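Local coordinates for protein HicA3 Toxin (Yersinia pestis, PDB 4P78) that acts as the toxin of a toxin-antitoxin pair, probably as a HicA-type mRNA interferase, and is held in complex with its antitoxin HicB3, at residues 8-12 / 13-17; 31-34 / 35-38; 49-52 / 53-57. All coordinates share one frame; numbering follows the deposited sequence.

Contact 1 (8-12 / 13-17)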
loop_
_atom_site.group_PDB
_atom_site.type_symbol
_atom_site.label_atom_id
_atom_site.label_comp_id
_atom_site.label_asym_id
_atom_site.label_seq_id
_atom_site.Cartn_x
_atom_site.Cartn_y
_atom_site.Cartn_z
ATOM N N LYS C 8 23.937 -5.348 16.851
ATOM C CA LYS C 8 24.640 -6.007 17.955
ATOM C C LYS C 8 23.764 -7.072 18.635
ATOM O O LYS C 8 24.270 -8.106 19.052
ATOM C CB LYS C 8 25.153 -4.960 18.942
ATOM C CG LYS C 8 26.190 -4.022 18.277
ATOM C CD LYS C 8 26.214 -2.605 18.870
ATOM C CE LYS C 8 26.950 -1.638 17.939
ATOM N NZ LYS C 8 26.631 -0.200 18.222
ATOM N N ARG C 9 22.447 -6.872 18.678
ATOM C CA ARG C 9 21.573 -7.944 19.155
ATOM C C ARG C 9 21.573 -9.137 18.198
ATOM O O ARG C 9 21.474 -10.290 18.634
ATOM C CB ARG C 9 20.153 -7.428 19.374
ATOM C CG ARG C 9 20.035 -6.554 20.612
ATOM C CD ARG C 9 18.683 -5.890 20.701
ATOM N NE ARG C 9 18.614 -4.973 21.832
ATOM C CZ ARG C 9 18.338 -5.352 23.071
ATOM N NH1 ARG C 9 18.101 -6.633 23.333
ATOM N NH2 ARG C 9 18.298 -4.457 24.047
ATOM N N LEU C 10 21.708 -8.874 16.901
ATOM C CA LEU C 10 21.792 -9.954 15.915
ATOM C C LEU C 10 23.121 -10.717 16.050
ATOM O O LEU C 10 23.170 -11.943 15.894
ATOM C CB LEU C 10 21.618 -9.401 14.496
ATOM C CG LEU C 10 20.177 -9.004 14.119
ATOM C CD1 LEU C 10 20.125 -8.098 12.905
ATOM C CD2 LEU C 10 19.358 -10.255 13.849
ATOM N N GLU C 11 24.191 -9.992 16.357
ATOM C CA GLU C 11 25.492 -10.612 16.577
ATOM C C GLU C 11 25.461 -11.484 17.825
ATOM O O GLU C 11 26.041 -12.567 17.838
ATOM C CB GLU C 11 26.590 -9.556 16.692
ATOM C CG GLU C 11 26.937 -8.894 15.372
ATOM C CD GLU C 11 27.987 -7.814 15.541
ATOM O OE1 GLU C 11 27.939 -7.115 16.574
ATOM O OE2 GLU C 11 28.862 -7.678 14.656
ATOM N N ASP C 12 24.783 -11.012 18.864
ATOM C CA ASP C 12 24.586 -11.803 20.074
ATOM C C ASP C 12 23.872 -13.123 19.768
ATOM O O ASP C 12 24.049 -14.107 20.476
ATOM C CB ASP C 12 23.789 -11.012 21.112
ATOM C CG ASP C 12 24.586 -9.852 21.712
ATOM O OD1 ASP C 12 25.838 -9.856 21.607
ATOM O OD2 ASP C 12 23.953 -8.936 22.293
ATOM N N ALA C 13 23.067 -13.142 18.709
ATOM C CA ALA C 13 22.327 -14.345 18.350
ATOM C C ALA C 13 23.074 -15.174 17.312
ATOM O O ALA C 13 22.503 -16.105 16.728
ATOM C CB ALA C 13 20.929 -13.984 17.839
ATOM N N GLY C 14 24.341 -14.836 17.073
ATOM C CA GLY C 14 25.186 -15.645 16.208
ATOM C C GLY C 14 25.299 -15.187 14.762
ATOM O O GLY C 14 25.972 -15.831 13.955
ATOM N N TRP C 15 24.645 -14.078 14.429
ATOM C CA TRP C 15 24.739 -13.503 13.092
ATOM C C TRP C 15 26.007 -12.663 12.944
ATOM O O TRP C 15 26.537 -12.147 13.927
ATOM C CB TRP C 15 23.492 -12.645 12.792
ATOM C CG TRP C 15 22.248 -13.479 12.692
ATOM C CD1 TRP C 15 21.492 -13.957 13.730
ATOM C CD2 TRP C 15 21.635 -13.969 11.489
ATOM N NE1 TRP C 15 20.450 -14.717 13.244
ATOM C CE2 TRP C 15 20.518 -14.744 11.872
ATOM C CE3 TRP C 15 21.922 -13.830 10.127
ATOM C CZ2 TRP C 15 19.680 -15.362 10.942
ATOM C CZ3 TRP C 15 21.100 -14.446 9.206
ATOM C CH2 TRP C 15 19.988 -15.202 9.616
ATOM N N GLN C 16 26.487 -12.519 11.711
ATOM C CA GLN C 16 27.655 -11.683 11.441
ATOM C C GLN C 16 27.344 -10.689 10.336
ATOM O O GLN C 16 26.630 -11.023 9.408
ATOM C CB GLN C 16 28.858 -12.540 11.038
ATOM C CG GLN C 16 29.356 -13.463 12.145
ATOM C CD GLN C 16 30.290 -14.564 11.639
ATOM O OE1 GLN C 16 30.783 -14.517 10.512
ATOM N NE2 GLN C 16 30.521 -15.570 12.480
ATOM N N ILE C 17 27.891 -9.484 10.436
ATOM C CA ILE C 17 27.833 -8.515 9.353
ATOM C C ILE C 17 28.529 -9.093 8.137
ATOM O O ILE C 17 29.689 -9.507 8.202
ATOM C CB ILE C 17 28.499 -7.180 9.724
ATOM C CG1 ILE C 17 27.771 -6.531 10.905
ATOM C CG2 ILE C 17 28.543 -6.248 8.486
ATOM C CD1 ILE C 17 28.497 -5.343 11.538
HETATM O O HOH W 1 28.019 -13.474 16.077
#
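Leu10 O is gripped by two backbone N-H groups from the residues that follow it: Trp15 N donates at 3.0 Å, and Ala13 N adds a weak bond. Ala13 N also makes a weak bond to Arg9 O, so its single hydrogen is divided between two carbonyls. Beside this pair, Gly14 N reaches Glu11 O at 2.9 Å, approaching from above the carbonyl plane and not along a lone pair. Together the bonds from Trp15 N to Leu10 O and from Gly14 N to Glu11 O define a Schellman motif, with Gly14 as the C-prime residue. At its backbone angles (phi 97°) the position suits glycine, which has no CB to meet the preceding carbonyl oxygen.

The chain then turns back past Glu11. Glu11 CA approaches Trp15 O at 3.2 Å in a nearly straight CA-H...O contact, and one water donates to both Glu11 O and Trp15 O. The Glu11 carboxylate lies farther along, where OE2 meets Ile17 CD1 at 3.9 Å. Leu10 O sits at the edge of the Trp15 indole, in its plane, 3.4 Å from Trp15 CD1. With Trp15 CG beside its backbone N (chi1 -67°), the ring projects from the turn toward the sheet and packs on Ile40, a residue that Leu10 also touches; Trp15 NE1 bonds weakly to Ala61 O.

Glu11 O thus has two donors, one from the backbone and one from the water. The chemistry implies that the carbonyls of Leu10 and Glu11, and weakly that of Arg9, find donors in the turn itself, so that the Leu10 side chain and most of the Trp15 ring can pack on apolar residues such as Ile40 as helix 3-12 gives way to strand 16-22.

Contact 2 (31-34 / 35-38)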
loop_
_atom_site.group_PDB
_atom_site.type_symbol
_atom_site.label_atom_id
_atom_site.label_comp_id
_atom_site.label_asym_id
_atom_site.label_seq_id
_atom_site.Cartn_x
_atom_site.Cartn_y
_atom_site.Cartn_z
ATOM N N LEU C 31 23.437 -9.412 6.691
ATOM C CA LEU C 31 24.070 -10.273 7.684
ATOM C C LEU C 31 23.860 -11.714 7.298
ATOM O O LEU C 31 22.912 -12.038 6.584
ATOM C CB LEU C 31 23.510 -10.030 9.082
ATOM C CG LEU C 31 23.642 -8.602 9.626
ATOM C CD1 LEU C 31 22.353 -7.773 9.371
ATOM C CD2 LEU C 31 24.005 -8.661 11.106
ATOM N N CYS C 32 24.747 -12.572 7.785
ATOM C CA CYS C 32 24.636 -14.003 7.582
ATOM C C CYS C 32 24.988 -14.708 8.881
ATOM O O CYS C 32 25.536 -14.102 9.799
ATOM C CB CYS C 32 25.560 -14.465 6.458
ATOM S SG CYS C 32 27.299 -14.088 6.758
ATOM N N LYS C 33 24.681 -15.994 8.955
ATOM C CA LYS C 33 24.940 -16.766 10.158
ATOM C C LYS C 33 25.541 -18.098 9.750
ATOM O O LYS C 33 24.964 -18.810 8.930
ATOM C CB LYS C 33 23.651 -16.959 10.970
ATOM C CG LYS C 33 23.833 -17.721 12.276
ATOM C CD LYS C 33 22.553 -17.725 13.116
ATOM C CE LYS C 33 22.791 -18.405 14.456
ATOM N NZ LYS C 33 21.599 -18.333 15.353
ATOM N N PRO C 34 26.717 -18.430 10.312
ATOM C CA PRO C 34 27.469 -19.635 9.936
ATOM C C PRO C 34 26.617 -20.888 10.079
ATOM O O PRO C 34 25.946 -21.044 11.098
ATOM C CB PRO C 34 28.639 -19.645 10.928
ATOM C CG PRO C 34 28.780 -18.239 11.360
ATOM C CD PRO C 34 27.393 -17.679 11.386
ATOM N N GLY C 35 26.623 -21.743 9.059
ATOM C CA GLY C 35 25.830 -22.959 9.076
ATOM C C GLY C 35 24.371 -22.737 8.704
ATOM O O GLY C 35 23.566 -23.670 8.725
ATOM N N VAL C 36 24.023 -21.498 8.371
ATOM C CA VAL C 36 22.654 -21.151 8.008
ATOM C C VAL C 36 22.658 -20.512 6.623
ATOM O O VAL C 36 23.427 -19.584 6.360
ATOM C CB VAL C 36 22.019 -20.180 9.025
ATOM C CG1 VAL C 36 20.574 -19.882 8.663
ATOM C CG2 VAL C 36 22.112 -20.740 10.433
ATOM N N ARG C 37 21.811 -21.009 5.732
ATOM C CA ARG C 37 21.802 -20.497 4.371
ATOM C C ARG C 37 20.719 -19.417 4.229
ATOM O O ARG C 37 19.814 -19.517 3.393
ATOM C CB ARG C 37 21.593 -21.639 3.374
ATOM C CG ARG C 37 22.668 -22.735 3.437
ATOM C CD ARG C 37 22.248 -23.962 2.633
ATOM N NE ARG C 37 20.948 -24.465 3.082
ATOM C CZ ARG C 37 20.055 -25.071 2.300
ATOM N NH1 ARG C 37 20.310 -25.257 1.011
ATOM N NH2 ARG C 37 18.900 -25.493 2.808
ATOM N N LYS C 38 20.819 -18.389 5.069
ATOM C CA LYS C 38 19.877 -17.276 5.041
ATOM C C LYS C 38 20.601 -15.935 5.091
ATOM O O LYS C 38 21.769 -15.852 5.501
ATOM C CB LYS C 38 18.895 -17.379 6.204
ATOM C CG LYS C 38 18.045 -18.650 6.205
ATOM C CD LYS C 38 16.950 -18.551 7.255
ATOM C CE LYS C 38 16.012 -19.746 7.229
ATOM N NZ LYS C 38 16.409 -20.792 8.218
HETATM O O HOH W 2 23.668 -17.000 6.881
#
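Lys33 extends its side chain with CG anti to the backbone N (chi1 -178°), while Val36 places CG1 anti to its own N (chi1 -177°), which leaves CG2 beside that N and facing the lysine. The two side chains emerge on the same face of the hairpin and meet at an angle: Lys33 CG lies 3.9 Å from Val36 CG2, with CB and CD of the lysine only slightly farther from that methyl. The aliphatic stem therefore runs past the valine before the ammonium group goes on to bond Ala13 O.

In the backbone, Val36 N donates to Lys33 O at 2.9 Å, closing a type II beta turn with Pro34 and Gly35 at its two central positions. Proline suits the first of these, and glycine takes the second, where phi is positive.

Past the turn the strands no longer pair directly, and a water bridges the two backbones. It is modelled unusually close to Lys33 N, Val36 O and Lys38 O, at 2.5 to 2.6 Å, so its exact bonding is doubtful. Arg37, which packs on Pro55 of the HicB3 antitoxin chain, is the centre of an inverse gamma turn in which Lys38 N bonds weakly to Val36 O, a local kink at the start of the returning strand.

Regular pairing resumes where Leu31 bonds to Ile40 through the backbone. Strand 27-33 is the middle strand of the antiparallel sheet, between 36-44 and 16-22: Cys32 pairs with Gln16 of strand 16-22, and Lys33 reaches across to Ala13 just after helix 3-12.

Contact 3 (49-52 / 53-57)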
loop_
_atom_site.group_PDB
_atom_site.type_symbol
_atom_site.label_atom_id
_atom_site.label_comp_id
_atom_site.label_asym_id
_atom_site.label_seq_id
_atom_site.Cartn_x
_atom_site.Cartn_y
_atom_site.Cartn_z
ATOM N N ILE C 49 13.287 2.084 15.318
ATOM C CA ILE C 49 12.847 0.875 14.639
ATOM C C ILE C 49 11.536 0.431 15.265
ATOM O O ILE C 49 11.390 0.477 16.481
ATOM C CB ILE C 49 13.910 -0.228 14.741
ATOM C CG1 ILE C 49 15.195 0.225 14.046
ATOM C CG2 ILE C 49 13.406 -1.540 14.133
ATOM C CD1 ILE C 49 16.368 -0.657 14.344
ATOM N N SER C 50 10.570 0.025 14.448
ATOM C CA SER C 50 9.243 -0.274 14.988
ATOM C C SER C 50 9.246 -1.571 15.793
ATOM O O SER C 50 10.035 -2.482 15.527
ATOM C CB SER C 50 8.202 -0.364 13.868
ATOM O OG SER C 50 8.391 -1.539 13.088
ATOM N N LYS C 51 8.356 -1.640 16.774
ATOM C CA LYS C 51 8.074 -2.889 17.456
ATOM C C LYS C 51 7.653 -3.975 16.450
ATOM O O LYS C 51 8.004 -5.143 16.602
ATOM C CB LYS C 51 6.982 -2.690 18.514
ATOM C CG LYS C 51 6.954 -3.826 19.529
ATOM C CD LYS C 51 8.354 -4.006 20.129
ATOM C CE LYS C 51 8.446 -5.156 21.118
ATOM N NZ LYS C 51 9.716 -5.026 21.911
ATOM N N GLY C 52 6.896 -3.586 15.425
ATOM C CA GLY C 52 6.522 -4.513 14.363
ATOM C C GLY C 52 7.741 -5.181 13.740
ATOM O O GLY C 52 7.803 -6.417 13.647
ATOM N N LEU C 53 8.721 -4.376 13.332
ATOM C CA LEU C 53 9.927 -4.919 12.727
ATOM C C LEU C 53 10.675 -5.798 13.726
ATOM O O LEU C 53 11.066 -6.918 13.398
ATOM C CB LEU C 53 10.840 -3.802 12.211
ATOM C CG LEU C 53 11.995 -4.281 11.318
ATOM C CD1 LEU C 53 12.336 -3.223 10.244
ATOM C CD2 LEU C 53 13.237 -4.612 12.141
ATOM N N LEU C 54 10.874 -5.291 14.940
ATOM C CA LEU C 54 11.610 -6.041 15.960
ATOM C C LEU C 54 10.987 -7.412 16.226
ATOM O O LEU C 54 11.711 -8.406 16.338
ATOM C CB LEU C 54 11.695 -5.245 17.268
ATOM C CG LEU C 54 12.565 -3.990 17.215
ATOM C CD1 LEU C 54 12.538 -3.266 18.545
ATOM C CD2 LEU C 54 13.991 -4.356 16.833
ATOM N N ARG C 55 9.654 -7.466 16.312
ATOM C CA ARG C 55 8.948 -8.729 16.558
ATOM C C ARG C 55 9.252 -9.745 15.463
ATOM O O ARG C 55 9.379 -10.940 15.723
ATOM C CB ARG C 55 7.431 -8.492 16.650
ATOM C CG ARG C 55 6.926 -8.034 18.020
ATOM C CD ARG C 55 6.548 -9.222 18.881
ATOM N NE ARG C 55 5.886 -8.835 20.126
ATOM C CZ ARG C 55 4.578 -8.604 20.244
ATOM N NH1 ARG C 55 3.780 -8.704 19.190
ATOM N NH2 ARG C 55 4.065 -8.262 21.420
ATOM N N GLN C 56 9.360 -9.258 14.230
ATOM C CA GLN C 56 9.663 -10.115 13.092
ATOM C C GLN C 56 11.128 -10.521 13.108
ATOM O O GLN C 56 11.476 -11.659 12.770
ATOM C CB GLN C 56 9.320 -9.402 11.784
ATOM C CG GLN C 56 9.566 -10.236 10.514
ATOM C CD GLN C 56 8.605 -11.412 10.391
ATOM O OE1 GLN C 56 7.580 -11.476 11.078
ATOM N NE2 GLN C 56 8.935 -12.348 9.512
ATOM N N ALA C 57 11.994 -9.585 13.491
ATOM C CA ALA C 57 13.417 -9.906 13.605
ATOM C C ALA C 57 13.620 -11.030 14.620
ATOM O O ALA C 57 14.373 -11.973 14.370
ATOM C CB ALA C 57 14.209 -8.674 14.001
#
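Ser50 OG accepts from Leu53 N at 2.9 Å with an N-H...O angle of 163°, capping the first turn of the helix, and its backbone carbonyl serves the next amide: Leu54 N reaches Ser50 O at 3.0 Å, nearly straight at 172°. One residue thus satisfies two successive N-H groups. The hydroxyl lies between the backbone N and the carbonyl carbon of its own residue (chi1 71°), a position that turns it back over the helix end and also brings it 3.4 Å from Leu53 CB.

Just before the cap, Ile49 turns its CG2 methyl onto the leucines. This methyl stands 3.7 Å from Leu53 CD2 and 3.9 Å from Leu54 CD2, so a single branch touches both side chains. Next along the helix, Arg55 N bonds to Lys51 O at 2.9 Å and Gln56 N to Gly52 O at 3.3 Å, while CB and CG of Arg55 pass close to Lys51 O before its chain bends at chi2.

Around this first turn lie partners from both chains. Within the toxin, Leu6 of helix 3-12 packs on both Ile49 and Leu53. From the HicB3 antitoxin chain, Asp15 bonds Ser50 OG and Arg71 bonds Gln56 OE1; Glu75, which forms a salt bridge with Arg55 and packs on Lys51, would probably offset their like charges.

The serine N-cap, joined by the apolar contact between Ile49 (N') and Leu54 (N4), makes a hydrophobic staple at the start of helix 51-61, and here that same start forms part of the toxin-antitoxin interface.

Overall arrangement
The three contacts follow one another along the chain and show how local chemistry changes with place. Contact 3 is buried, contact 1 partly so, and contact 2 lies at the surface. Contacts 1 and 3 treat opposite kinds of helix end: at 8-17 backbone amides finish a helix, whereas at 49-57 a side-chain hydroxyl begins one. Contact 2 instead reverses a strand. Contacts 1 and 2 touch through the shared sheet; contact 3 touches neither. Together they mark junctions in a helix, three-strand, helix order consistent with the dsRBD-like fold of HicA toxins. The antitoxin reaches contacts 2 and 3, with polar bonds at contact 3, but leaves contact 1 alone.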